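Local coordinates for protein poly(ADP-ribose) glycohydrolase (Thermomonospora curvata, PDB 3SIG) that hydrolyses poly(ADP-ribose) as a bacterial glycohydrolase, breaking the glycosidic bonds between ADP-ribose units, and binds ADP-ribose in a macrodomain-type pocket, at residues 67-72 and 269-274; 88-93 and 169-174; 213-218 and 251-256. One frame throughout, in Å; residues are numbered along the deposited sequence.

Contact 1 (67-72 and 269-274)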
ATOM      1  N   ILE A  67      10.662   5.757 -14.217  1.00 13.79           N
ATOM      2  CA  ILE A  67      10.856   4.928 -13.030  1.00 15.47           C
ATOM      3  C   ILE A  67      11.839   5.638 -12.115  1.00 17.47           C
ATOM      4  O   ILE A  67      12.953   5.989 -12.536  1.00 21.17           O
ATOM      5  CB  ILE A  67      11.317   3.503 -13.375  1.00 18.21           C
ATOM      6  CG1 ILE A  67      10.257   2.804 -14.223  1.00 19.12           C
ATOM      7  CG2 ILE A  67      11.579   2.703 -12.103  1.00 21.17           C
ATOM      8  CD1 ILE A  67      10.596   1.376 -14.608  1.00 26.23           C
ATOM      9  N   GLU A  68      11.439   5.897 -10.874  1.00 17.46           N
ATOM     10  CA  GLU A  68      12.292   6.572  -9.887  1.00 19.36           C
ATOM     11  C   GLU A  68      12.407   5.654  -8.672  1.00 15.23           C
ATOM     12  O   GLU A  68      11.427   5.014  -8.296  1.00 14.51           O
ATOM     13  CB  GLU A  68      11.671   7.908  -9.393  1.00 21.97           C
ATOM     14  CG  GLU A  68      11.439   9.023 -10.441  1.00 25.45           C
ATOM     15  CD  GLU A  68      10.803  10.283  -9.840  1.00 28.13           C
ATOM     16  OE1 GLU A  68       9.729  10.190  -9.207  1.00 20.10           O
ATOM     17  OE2 GLU A  68      11.376  11.386 -10.009  1.00 37.85           O
ATOM     18  N   VAL A  69      13.570   5.626  -8.046  1.00 15.93           N
ATOM     19  CA  VAL A  69      13.739   5.051  -6.720  1.00 14.41           C
ATOM     20  C   VAL A  69      14.077   6.212  -5.820  1.00 13.80           C
ATOM     21  O   VAL A  69      15.021   6.962  -6.111  1.00 15.94           O
ATOM     22  CB  VAL A  69      14.856   4.005  -6.663  1.00 14.85           C
ATOM     23  CG1 VAL A  69      14.995   3.471  -5.245  1.00 15.63           C
ATOM     24  CG2 VAL A  69      14.549   2.875  -7.621  1.00 16.12           C
ATOM     25  N   THR A  70      13.333   6.378  -4.727  1.00 13.38           N
ATOM     26  CA  THR A  70      13.567   7.480  -3.802  1.00 13.08           C
ATOM     27  C   THR A  70      13.562   6.958  -2.385  1.00 13.02           C
ATOM     28  O   THR A  70      13.148   5.806  -2.150  1.00 12.59           O
ATOM     29  CB  THR A  70      12.523   8.595  -3.923  1.00 12.19           C
ATOM     30  OG1 THR A  70      11.283   8.121  -3.371  1.00 14.07           O
ATOM     31  CG2 THR A  70      12.323   9.005  -5.354  1.00 17.15           C
ATOM     32  N   GLU A  71      14.015   7.800  -1.461  1.00 13.64           N
ATOM     33  CA  GLU A  71      13.942   7.473  -0.029  1.00 14.52           C
ATOM     34  C   GLU A  71      12.692   8.039   0.644  1.00 16.05           C
ATOM     35  O   GLU A  71      12.614   8.093   1.884  1.00 16.09           O
ATOM     36  CB  GLU A  71      15.201   7.925   0.721  1.00 18.95           C
ATOM     37  CG  GLU A  71      16.438   7.058   0.365  1.00 27.73           C
ATOM     38  CD  GLU A  71      17.611   7.201   1.337  1.00 32.47           C
ATOM     39  OE1 GLU A  71      17.790   6.350   2.260  1.00 24.38           O
ATOM     40  OE2 GLU A  71      18.370   8.170   1.134  1.00 29.47           O
ATOM     41  N   GLU A  72      11.725   8.438  -0.169  1.00 13.06           N
ATOM     42  CA  GLU A  72      10.462   8.927   0.328  1.00 13.11           C
ATOM     43  C   GLU A  72       9.684   7.842   1.010  1.00 11.03           C
ATOM     44  O   GLU A  72       9.751   6.673   0.659  1.00 10.46           O
ATOM     45  CB  GLU A  72       9.603   9.449  -0.827  1.00 13.25           C
ATOM     46  CG  GLU A  72      10.143  10.701  -1.481  1.00 14.09           C
ATOM     47  CD  GLU A  72       9.471  11.008  -2.787  1.00 13.16           C
ATOM     48  OE1 GLU A  72       9.518  10.159  -3.688  1.00 13.54           O
ATOM     49  OE2 GLU A  72       8.893  12.105  -2.904  1.00 16.93           O
ATOM     50  N   ALA A 269      18.743  -2.119  -2.408  1.00 13.96           N
ATOM     51  CA  ALA A 269      18.418  -3.184  -3.354  1.00 12.60           C
ATOM     52  C   ALA A 269      17.605  -2.642  -4.519  1.00 12.07           C
ATOM     53  O   ALA A 269      17.837  -3.011  -5.668  1.00 13.32           O
ATOM     54  CB  ALA A 269      17.647  -4.295  -2.662  1.00 14.42           C
ATOM     55  N   PHE A 270      16.665  -1.756  -4.230  1.00 11.94           N
ATOM     56  CA  PHE A 270      15.868  -1.161  -5.293  1.00 10.91           C
ATOM     57  C   PHE A 270      16.688  -0.182  -6.131  1.00 13.87           C
ATOM     58  O   PHE A 270      16.580  -0.188  -7.366  1.00 13.76           O
ATOM     59  CB  PHE A 270      14.595  -0.506  -4.742  1.00 12.31           C
ATOM     60  CG  PHE A 270      13.493  -1.499  -4.497  1.00 10.39           C
ATOM     61  CD1 PHE A 270      12.452  -1.647  -5.404  1.00 10.50           C
ATOM     62  CD2 PHE A 270      13.527  -2.336  -3.393  1.00 10.92           C
ATOM     63  CE1 PHE A 270      11.465  -2.603  -5.173  1.00 10.58           C
ATOM     64  CE2 PHE A 270      12.559  -3.293  -3.198  1.00 11.79           C
ATOM     65  CZ  PHE A 270      11.526  -3.415  -4.084  1.00 10.88           C
ATOM     66  N   ALA A 271      17.558   0.599  -5.489  1.00 13.27           N
ATOM     67  CA  ALA A 271      18.422   1.540  -6.208  1.00 14.68           C
ATOM     68  C   ALA A 271      19.322   0.792  -7.169  1.00 17.20           C
ATOM     69  O   ALA A 271      19.541   1.227  -8.294  1.00 18.89           O
ATOM     70  CB  ALA A 271      19.260   2.376  -5.232  1.00 18.77           C
ATOM     71  N   ARG A 272      19.839  -0.348  -6.739  1.00 15.07           N
ATOM     72  CA  ARG A 272      20.710  -1.141  -7.596  1.00 16.45           C
ATOM     73  C   ARG A 272      19.964  -1.662  -8.807  1.00 18.35           C
ATOM     74  O   ARG A 272      20.466  -1.669  -9.925  1.00 18.50           O
ATOM     75  CB  ARG A 272      21.302  -2.317  -6.827  1.00 18.39           C
ATOM     76  CG  ARG A 272      22.414  -1.886  -5.874  1.00 29.92           C
ATOM     77  CD  ARG A 272      23.225  -3.069  -5.367  1.00 30.61           C
ATOM     78  NE  ARG A 272      22.449  -3.945  -4.498  1.00 31.02           N
ATOM     79  CZ  ARG A 272      22.235  -3.720  -3.204  1.00 23.10           C
ATOM     80  NH1 ARG A 272      22.739  -2.642  -2.614  1.00 32.07           N
ATOM     81  NH2 ARG A 272      21.522  -4.574  -2.498  1.00 21.86           N
ATOM     82  N   ARG A 273      18.746  -2.127  -8.599  1.00 14.46           N
ATOM     83  CA  ARG A 273      18.044  -2.777  -9.694  1.00 15.39           C
ATOM     84  C   ARG A 273      17.470  -1.768 -10.685  1.00 15.62           C
ATOM     85  O   ARG A 273      17.463  -2.053 -11.890  1.00 20.70           O
ATOM     86  CB  ARG A 273      16.927  -3.680  -9.152  1.00 13.80           C
ATOM     87  CG  ARG A 273      16.141  -4.465 -10.223  1.00 17.72           C
ATOM     88  CD  ARG A 273      17.106  -5.366 -10.993  1.00 18.89           C
ATOM     89  NE  ARG A 273      16.558  -6.034 -12.176  1.00 18.88           N
ATOM     90  CZ  ARG A 273      16.492  -5.491 -13.388  1.00 19.15           C
ATOM     91  NH1 ARG A 273      16.865  -4.238 -13.584  1.00 22.19           N
ATOM     92  NH2 ARG A 273      16.000  -6.191 -14.403  1.00 24.72           N
ATOM     93  N   PHE A 274      17.019  -0.617 -10.212  1.00 15.45           N
ATOM     94  CA  PHE A 274      16.318   0.348 -11.054  1.00 18.89           C
ATOM     95  C   PHE A 274      17.097   1.639 -11.269  1.00 31.10           C
ATOM     96  O   PHE A 274      16.654   2.485 -12.051  1.00 32.52           O
ATOM     97  CB  PHE A 274      14.956   0.679 -10.456  1.00 17.01           C
ATOM     98  CG  PHE A 274      13.994  -0.480 -10.457  1.00 12.61           C
ATOM     99  CD1 PHE A 274      13.324  -0.835 -11.627  1.00 12.45           C
ATOM    100  CD2 PHE A 274      13.754  -1.211  -9.310  1.00 12.86           C
ATOM    101  CE1 PHE A 274      12.438  -1.884 -11.637  1.00 13.69           C
ATOM    102  CE2 PHE A 274      12.889  -2.273  -9.307  1.00 12.61           C
ATOM    103  CZ  PHE A 274      12.225  -2.623 -10.464  1.00 12.59           C
TER
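Val69 and Ala271 mark the closest backbone approach, with CA atoms 5.9 Å apart, where the C-terminal helix 265-273 packs against strand 66-70, an outermost strand of the central sheet in this macrodomain-type fold. No hydrogen bond crosses between the segments, and the join is made by aliphatic branches, two phenylalanines and an alanine methyl. Alternation along the strand turns Ile67 and Val69 toward the helix, while Glu68 points away from it. Val69 has the largest share of the contact because its two methyls fork over different parts of the last helical turn. With CG1 anti to the backbone N (chi1 179°), that methyl lies 4.0 Å from Phe270 CB. The other methyl, CG2, presses to 3.6 Å from Phe274 CB and sits beside Phe270 O, the carbonyl that accepts from Phe274 N. An alanine at this position lacks both methyls, which would probably open a gap between the strand and Phe270 and Phe274 and leave Phe274 less firmly seated. Ile67 extends the apolar patch: its CG2 approaches Phe274 CD1 obliquely at 4.0 Å. The Phe274 ring also stacks with Phe255 of the neighbouring strand and touches Ala237 of helix 229-240. Past Val69 the strand ends in an ST turn, in which Thr70 OG1 accepts from Glu72 N at 3.2 Å and donates to the anti lone pair of Glu72 OE1 at 2.7 Å.

Contact 2 (88-93 and 169-174)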
ATOM      1  N   GLN A  88      -5.452  10.577 -10.440  1.00 13.81           N
ATOM      2  CA  GLN A  88      -5.285   9.975  -9.118  1.00 11.17           C
ATOM      3  C   GLN A  88      -4.198   8.885  -9.083  1.00 10.34           C
ATOM      4  O   GLN A  88      -4.206   7.964  -9.916  1.00 11.44           O
ATOM      5  CB  GLN A  88      -6.606   9.414  -8.674  1.00 11.30           C
ATOM      6  CG  GLN A  88      -6.644   9.007  -7.226  1.00 11.45           C
ATOM      7  CD  GLN A  88      -8.031   8.540  -6.814  1.00 11.54           C
ATOM      8  OE1 GLN A  88      -8.279   7.343  -6.702  1.00 10.58           O
ATOM      9  NE2 GLN A  88      -8.941   9.469  -6.619  1.00 13.08           N
ATOM     10  N   VAL A  89      -3.287   9.004  -8.139  1.00  9.77           N
ATOM     11  CA  VAL A  89      -2.171   8.089  -7.985  1.00 10.13           C
ATOM     12  C   VAL A  89      -2.652   6.860  -7.218  1.00  8.43           C
ATOM     13  O   VAL A  89      -3.529   6.977  -6.345  1.00 11.11           O
ATOM     14  CB  VAL A  89      -1.056   8.807  -7.185  1.00 11.28           C
ATOM     15  CG1 VAL A  89       0.114   7.891  -6.844  1.00 11.92           C
ATOM     16  CG2 VAL A  89      -0.574  10.033  -7.949  1.00 12.29           C
ATOM     17  N   ALA A  90      -2.113   5.690  -7.523  1.00  8.06           N
ATOM     18  CA  ALA A  90      -2.370   4.469  -6.727  1.00  8.01           C
ATOM     19  C   ALA A  90      -1.130   4.077  -5.966  1.00  6.28           C
ATOM     20  O   ALA A  90      -0.013   4.123  -6.484  1.00  8.36           O
ATOM     21  CB  ALA A  90      -2.814   3.319  -7.630  1.00  8.40           C
ATOM     22  N   CYS A  91      -1.319   3.652  -4.719  1.00  6.81           N
ATOM     23  CA  CYS A  91      -0.267   3.239  -3.814  1.00  6.26           C
ATOM     24  C   CYS A  91      -0.482   1.844  -3.281  1.00  6.62           C
ATOM     25  O   CYS A  91      -1.596   1.508  -2.877  1.00  7.34           O
ATOM     26  CB  CYS A  91      -0.286   4.182  -2.597  1.00  6.92           C
ATOM     27  SG  CYS A  91      -0.030   5.922  -2.911  1.00 10.63           S
ATOM     28  N   LEU A  92       0.570   1.048  -3.264  1.00  6.62           N
ATOM     29  CA  LEU A  92       0.534  -0.269  -2.643  1.00  6.81           C
ATOM     30  C   LEU A  92       0.681  -0.160  -1.123  1.00  7.37           C
ATOM     31  O   LEU A  92       1.664   0.411  -0.643  1.00  6.97           O
ATOM     32  CB  LEU A  92       1.637  -1.153  -3.266  1.00  7.42           C
ATOM     33  CG  LEU A  92       1.822  -2.549  -2.662  1.00  7.44           C
ATOM     34  CD1 LEU A  92       0.572  -3.384  -2.785  1.00  8.18           C
ATOM     35  CD2 LEU A  92       2.999  -3.239  -3.342  1.00  8.80           C
ATOM     36  N   ASN A  93      -0.320  -0.684  -0.419  1.00  7.12           N
ATOM     37  CA  ASN A  93      -0.302  -0.896   1.017  1.00  6.96           C
ATOM     38  C   ASN A  93       0.316  -2.244   1.302  1.00  7.02           C
ATOM     39  O   ASN A  93      -0.159  -3.262   0.784  1.00  7.11           O
ATOM     40  CB  ASN A  93      -1.755  -0.845   1.518  1.00  7.10           C
ATOM     41  CG  ASN A  93      -1.900  -1.241   2.977  1.00  7.39           C
ATOM     42  OD1 ASN A  93      -0.948  -1.191   3.738  1.00  8.80           O
ATOM     43  ND2 ASN A  93      -3.111  -1.669   3.371  1.00  7.79           N
ATOM     44  N   ARG A 169      -6.228  13.023  -2.233  1.00  9.81           N
ATOM     45  CA  ARG A 169      -6.771  11.695  -2.386  1.00 10.41           C
ATOM     46  C   ARG A 169      -5.915  10.796  -3.248  1.00 10.61           C
ATOM     47  O   ARG A 169      -5.403  11.225  -4.274  1.00 11.37           O
ATOM     48  CB  ARG A 169      -8.171  11.753  -2.972  1.00 10.58           C
ATOM     49  CG  ARG A 169      -9.198  12.367  -2.010  1.00 13.78           C
ATOM     50  CD  ARG A 169     -10.656  12.186  -2.479  1.00 17.38           C
ATOM     51  NE  ARG A 169     -10.901  13.076  -3.595  1.00 20.34           N
ATOM     52  CZ  ARG A 169     -12.058  13.140  -4.253  1.00 25.13           C
ATOM     53  NH1 ARG A 169     -13.065  12.353  -3.907  1.00 21.31           N
ATOM     54  NH2 ARG A 169     -12.207  13.991  -5.264  1.00 31.20           N
ATOM     55  N   VAL A 170      -5.762   9.549  -2.814  1.00  9.45           N
ATOM     56  CA  VAL A 170      -5.084   8.504  -3.587  1.00  9.27           C
ATOM     57  C   VAL A 170      -5.898   7.255  -3.551  1.00  9.57           C
ATOM     58  O   VAL A 170      -6.699   7.049  -2.621  1.00 12.55           O
ATOM     59  CB  VAL A 170      -3.691   8.197  -3.006  1.00 11.15           C
ATOM     60  CG1 VAL A 170      -2.865   9.485  -2.851  1.00 13.47           C
ATOM     61  CG2 VAL A 170      -3.775   7.527  -1.651  1.00 12.39           C
ATOM     62  N   ALA A 171      -5.657   6.352  -4.483  1.00  7.77           N
ATOM     63  CA  ALA A 171      -6.198   5.000  -4.392  1.00  8.21           C
ATOM     64  C   ALA A 171      -5.181   4.125  -3.689  1.00  6.92           C
ATOM     65  O   ALA A 171      -3.958   4.265  -3.875  1.00  8.77           O
ATOM     66  CB  ALA A 171      -6.503   4.447  -5.754  1.00  8.77           C
ATOM     67  N   PHE A 172      -5.681   3.183  -2.902  1.00  6.93           N
ATOM     68  CA  PHE A 172      -4.833   2.154  -2.302  1.00  6.09           C
ATOM     69  C   PHE A 172      -5.129   0.789  -2.876  1.00  6.19           C
ATOM     70  O   PHE A 172      -6.296   0.461  -3.196  1.00  7.29           O
ATOM     71  CB  PHE A 172      -4.945   2.124  -0.780  1.00  7.20           C
ATOM     72  CG  PHE A 172      -4.287   3.301  -0.095  1.00  7.10           C
ATOM     73  CD1 PHE A 172      -2.913   3.379   0.031  1.00  7.71           C
ATOM     74  CD2 PHE A 172      -5.043   4.364   0.376  1.00  9.33           C
ATOM     75  CE1 PHE A 172      -2.312   4.472   0.641  1.00  8.51           C
ATOM     76  CE2 PHE A 172      -4.444   5.458   1.020  1.00 10.85           C
ATOM     77  CZ  PHE A 172      -3.080   5.502   1.139  1.00  9.40           C
ATOM     78  N   LEU A 173      -4.063  -0.002  -2.966  1.00  6.80           N
ATOM     79  CA  LEU A 173      -4.116  -1.403  -3.350  1.00  6.46           C
ATOM     80  C   LEU A 173      -3.591  -2.173  -2.164  1.00  6.19           C
ATOM     81  O   LEU A 173      -2.416  -2.014  -1.815  1.00  7.23           O
ATOM     82  CB  LEU A 173      -3.219  -1.639  -4.566  1.00  8.07           C
ATOM     83  CG  LEU A 173      -3.445  -0.682  -5.749  1.00 13.43           C
ATOM     84  CD1 LEU A 173      -2.282  -0.568  -6.681  1.00 14.84           C
ATOM     85  CD2 LEU A 173      -4.639  -1.124  -6.490  1.00 22.39           C
ATOM     86  N   THR A 174      -4.453  -3.009  -1.569  1.00  6.89           N
ATOM     87  CA  THR A 174      -4.124  -3.726  -0.344  1.00  7.43           C
ATOM     88  C   THR A 174      -3.962  -5.194  -0.664  1.00  7.50           C
ATOM     89  O   THR A 174      -4.933  -5.877  -0.994  1.00  8.25           O
ATOM     90  CB  THR A 174      -5.221  -3.454   0.720  1.00  6.70           C
ATOM     91  OG1 THR A 174      -5.065  -2.106   1.160  1.00  7.74           O
ATOM     92  CG2 THR A 174      -5.166  -4.327   1.939  1.00  8.93           C
TER
HETATM   93  O   HOH W   1      -3.607  11.161  -6.276  1.00 11.92           O
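Parallel strand pairing in the middle of the macrodomain-type sheet sets Ala90 beside Ala171 and Asn93 beside Thr174, with the Asn93 side chain about 6 Å from the bound ADP-ribose. The short strand axes diverge by 35°, yet the bonding stays regular: Ala171 N gives to Val89 O, Cys91 N to Ala171 O, Leu173 N to Cys91 O, and Asn93 N to Leu173 O, the last 2.8 Å long. Water 1 continues the link before the first of these bonds, donating to Arg169 O and accepting from Val89 N. On one face Ala90 CB meets Leu173 CD1 at 4.0 Å; the small Ala90 suits this spot, leaving room for Leu173, while Ala171 CB lies against Gln88 OE1. On the other face Cys91 CB lies 3.8 Å from Phe172 CD1, and its sulfur stands obliquely to the ring, 5.2 Å from the centroid. Val170 CG2, in the crowded position between its own N and carbonyl carbon, reaches over one face of the same ring. Asn93 runs side by side with Thr174. Its CG is anti to the backbone N (chi1 172°), which lets ND2 donate to Thr174 OG1 at 3.0 Å, almost in the amide plane; ND2 also bonds Glu112 OE2, so two acceptors fix the amide's rotation. Gln88 OE1 accepts from Gly152 N. Strand 214-217 flanks residues 90-93 on their far side and strand 147-157 flanks 169-174, while helix 74-84 packs on Val89 and Cys91 and helix 121-125 on Phe172, Asn93 and Thr174.

Contact 3 (213-218 and 251-256)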
ATOM      1  N   ARG A 213      -2.370   5.473 -13.960  1.00 10.49           N
ATOM      2  CA  ARG A 213      -1.168   5.497 -14.750  1.00 12.89           C
ATOM      3  C   ARG A 213       0.076   5.826 -13.943  1.00 10.78           C
ATOM      4  O   ARG A 213       1.184   5.666 -14.442  1.00 11.18           O
ATOM      5  CB  ARG A 213      -1.300   6.511 -15.871  1.00 17.79           C
ATOM      6  CG  ARG A 213      -2.521   6.314 -16.769  1.00 30.61           C
ATOM      7  CD  ARG A 213      -2.169   5.538 -18.017  1.00 48.56           C
ATOM      8  NE  ARG A 213      -1.240   6.277 -18.871  1.00 58.67           N
ATOM      9  CZ  ARG A 213      -0.112   5.776 -19.373  1.00 64.33           C
ATOM     10  NH1 ARG A 213       0.242   4.524 -19.113  1.00 64.65           N
ATOM     11  NH2 ARG A 213       0.667   6.529 -20.141  1.00 64.96           N
ATOM     12  N   ARG A 214      -0.089   6.250 -12.696  1.00  9.19           N
ATOM     13  CA  ARG A 214       1.048   6.561 -11.825  1.00  9.05           C
ATOM     14  C   ARG A 214       0.912   5.778 -10.509  1.00  9.12           C
ATOM     15  O   ARG A 214      -0.162   5.760  -9.894  1.00  9.56           O
ATOM     16  CB  ARG A 214       1.121   8.078 -11.578  1.00 10.34           C
ATOM     17  CG  ARG A 214       1.267   8.830 -12.883  1.00 11.53           C
ATOM     18  CD  ARG A 214       1.541  10.319 -12.706  1.00 13.93           C
ATOM     19  NE  ARG A 214       0.425  10.971 -12.021  1.00 12.65           N
ATOM     20  CZ  ARG A 214       0.534  12.030 -11.229  1.00 12.53           C
ATOM     21  NH1 ARG A 214       1.693  12.629 -11.055  1.00 12.19           N
ATOM     22  NH2 ARG A 214      -0.551  12.488 -10.626  1.00 11.88           N
ATOM     23  N   LEU A 215       2.005   5.092 -10.151  0.59  8.70           N
ATOM     24  CA  LEU A 215       2.046   4.196  -9.010  0.59  6.48           C
ATOM     25  C   LEU A 215       3.114   4.558  -8.030  0.59  6.48           C
ATOM     26  O   LEU A 215       4.216   5.023  -8.385  0.59  6.53           O
ATOM     27  CB  LEU A 215       2.351   2.782  -9.435  0.59  6.58           C
ATOM     28  CG  LEU A 215       1.531   2.220 -10.592  0.59  5.19           C
ATOM     29  CD1 LEU A 215       1.972   0.780 -10.893  0.59  8.16           C
ATOM     30  CD2 LEU A 215       0.030   2.286 -10.379  0.59  8.09           C
ATOM     31  N   VAL A 216       2.819   4.250  -6.791  1.00  7.46           N
ATOM     32  CA  VAL A 216       3.837   4.281  -5.744  1.00  9.06           C
ATOM     33  C   VAL A 216       3.952   2.862  -5.186  1.00  8.17           C
ATOM     34  O   VAL A 216       3.015   2.367  -4.542  1.00  7.90           O
ATOM     35  CB  VAL A 216       3.542   5.293  -4.619  1.00  8.61           C
ATOM     36  CG1 VAL A 216       4.655   5.248  -3.595  1.00 10.89           C
ATOM     37  CG2 VAL A 216       3.393   6.731  -5.176  1.00 10.24           C
ATOM     38  N   LEU A 217       5.084   2.239  -5.472  1.00  7.72           N
ATOM     39  CA  LEU A 217       5.430   0.886  -5.031  1.00  7.36           C
ATOM     40  C   LEU A 217       6.625   1.004  -4.087  1.00  7.12           C
ATOM     41  O   LEU A 217       7.001   2.106  -3.668  1.00  8.05           O
ATOM     42  CB  LEU A 217       5.785   0.001  -6.243  1.00  9.20           C
ATOM     43  CG  LEU A 217       4.699  -0.083  -7.317  1.00  8.06           C
ATOM     44  CD1 LEU A 217       5.179  -0.929  -8.490  1.00  9.38           C
ATOM     45  CD2 LEU A 217       3.411  -0.619  -6.772  1.00 10.34           C
ATOM     46  N   GLY A 218       7.196  -0.112  -3.684  1.00  8.14           N
ATOM     47  CA  GLY A 218       8.320  -0.075  -2.743  1.00  9.78           C
ATOM     48  C   GLY A 218       8.696  -1.486  -2.357  1.00  8.18           C
ATOM     49  O   GLY A 218       8.379  -2.452  -3.074  1.00  9.02           O
ATOM     50  N   ALA A 251       2.646   5.387 -16.730  1.00 11.52           N
ATOM     51  CA  ALA A 251       3.376   6.635 -17.037  1.00 14.33           C
ATOM     52  C   ALA A 251       4.554   6.856 -16.083  1.00 11.56           C
ATOM     53  O   ALA A 251       5.615   7.328 -16.466  1.00 13.42           O
ATOM     54  CB  ALA A 251       2.436   7.831 -16.997  1.00 13.32           C
ATOM     55  N   HIS A 252       4.368   6.519 -14.808  1.00 10.75           N
ATOM     56  CA  HIS A 252       5.333   6.848 -13.764  1.00 10.65           C
ATOM     57  C   HIS A 252       5.175   5.851 -12.625  1.00  9.50           C
ATOM     58  O   HIS A 252       4.059   5.609 -12.150  1.00 10.23           O
ATOM     59  CB  HIS A 252       5.038   8.260 -13.280  1.00 11.97           C
ATOM     60  CG  HIS A 252       6.055   8.863 -12.359  1.00 12.95           C
ATOM     61  ND1 HIS A 252       5.914  10.151 -11.880  1.00 17.57           N
ATOM     62  CD2 HIS A 252       7.194   8.384 -11.804  1.00 15.46           C
ATOM     63  CE1 HIS A 252       6.916  10.437 -11.069  1.00 17.04           C
ATOM     64  NE2 HIS A 252       7.721   9.392 -11.022  1.00 16.23           N
ATOM     65  N   VAL A 253       6.274   5.208 -12.278  1.00  9.68           N
ATOM     66  CA  VAL A 253       6.332   4.311 -11.125  1.00  9.54           C
ATOM     67  C   VAL A 253       7.425   4.796 -10.213  1.00  9.23           C
ATOM     68  O   VAL A 253       8.588   4.966 -10.650  1.00 11.18           O
ATOM     69  CB  VAL A 253       6.651   2.893 -11.546  1.00  9.17           C
ATOM     70  CG1 VAL A 253       6.820   1.977 -10.335  1.00 11.05           C
ATOM     71  CG2 VAL A 253       5.541   2.346 -12.478  1.00 11.28           C
ATOM     72  N   VAL A 254       7.080   5.041  -8.960  1.00  8.94           N
ATOM     73  CA  VAL A 254       8.077   5.386  -7.940  1.00  9.92           C
ATOM     74  C   VAL A 254       8.206   4.237  -6.961  1.00  8.55           C
ATOM     75  O   VAL A 254       7.193   3.757  -6.435  1.00  9.45           O
ATOM     76  CB  VAL A 254       7.663   6.626  -7.119  1.00 12.60           C
ATOM     77  CG1 VAL A 254       8.750   7.016  -6.092  1.00 12.49           C
ATOM     78  CG2 VAL A 254       7.333   7.806  -8.010  1.00 13.61           C
ATOM     79  N   PHE A 255       9.441   3.788  -6.754  1.00  8.89           N
ATOM     80  CA  PHE A 255       9.761   2.897  -5.651  1.00  8.90           C
ATOM     81  C   PHE A 255      10.204   3.787  -4.526  1.00  8.57           C
ATOM     82  O   PHE A 255      11.379   4.204  -4.465  1.00  9.83           O
ATOM     83  CB  PHE A 255      10.815   1.860  -6.063  1.00  9.41           C
ATOM     84  CG  PHE A 255      10.339   0.936  -7.142  1.00  9.00           C
ATOM     85  CD1 PHE A 255       9.513  -0.129  -6.863  1.00  9.32           C
ATOM     86  CD2 PHE A 255      10.671   1.165  -8.459  1.00 10.21           C
ATOM     87  CE1 PHE A 255       9.081  -0.989  -7.875  1.00  9.57           C
ATOM     88  CE2 PHE A 255      10.236   0.301  -9.461  1.00 12.28           C
ATOM     89  CZ  PHE A 255       9.417  -0.742  -9.169  1.00 11.50           C
ATOM     90  N   ALA A 256       9.248   4.082  -3.639  1.00  8.22           N
ATOM     91  CA  ALA A 256       9.484   4.950  -2.490  1.00  9.14           C
ATOM     92  C   ALA A 256       9.865   4.040  -1.329  1.00  8.56           C
ATOM     93  O   ALA A 256       9.018   3.287  -0.833  1.00  9.05           O
ATOM     94  CB  ALA A 256       8.236   5.747  -2.168  1.00  9.70           C
TER
HETATM   95  O   HOH W   2       4.144  12.370 -12.418  1.00 19.72           O
HETATM   96  O   HOH W   3       6.196   2.954  -0.851  1.00  9.79           O
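Arg213 O is gripped by two successive backbone amides, Ala251 N at 2.7 Å and, weakly, His252 N at 3.3 Å, and this fork opens the parallel pairing of strands 214-217 and 252-256. Beyond it the amides alternate: Leu215 N to His252 O, Val254 N to Leu215 O in a nearly straight bond (173°), Leu217 N to Val254 O, and Ala256 N to Leu217 O. The strands belong to a beta-alpha-beta unit whose connecting helix is 229-240. Arg213 bends at chi2 and chi3 to bring one guanidinium face over Ala251 N. Arg214 instead lays its CG 3.8 Å from His252 CB, and the two side chains join through water 2, which accepts from Arg214 NH1 at 2.8 Å and bonds His252 ND1, lying at the edge of both flat groups. Both also have partners beyond the pair: Asp87 and Leu81 O for Arg214, Glu68 for His252. On the opposite face Leu217 CD1 touches Val253 CG1 at 3.8 Å, and Leu217 CB lies beside Phe255 CD1, whose ring carries Val253 CG1 over one face. Gly218 follows with an extended backbone that a side chain would spoil, since a CB there would come 2.8 Å from Ala256 O; its buried N has no hydrogen-bond partner. The chemistry thus divides by face: water and outside partners probably satisfy the polar end of the Arg214 face, while backbone bonds and apolar packing hold the rest.

Overall arrangement
All three contacts reach one mixed sheet, in which the strands run 163-175, 90-94, 214-217, 252-256 and 66-70. Contact 3 is the middle piece, its centre about 10 Å from each of the other two, whose own centres lie about 19 Å apart. Ala90 O accepts from Val216 N at 2.9 Å, a probable hydrogen bond tying contact 2 to contact 3, and Phe255 N lies 2.8 Å from Glu68 O, a probable hydrogen bond to contact 1. The bound ADP-ribose touches Glu72 of contact 1 and Ala256 of contact 3, and the side chain of Asn93 of contact 2 is about 6 Å from the ligand.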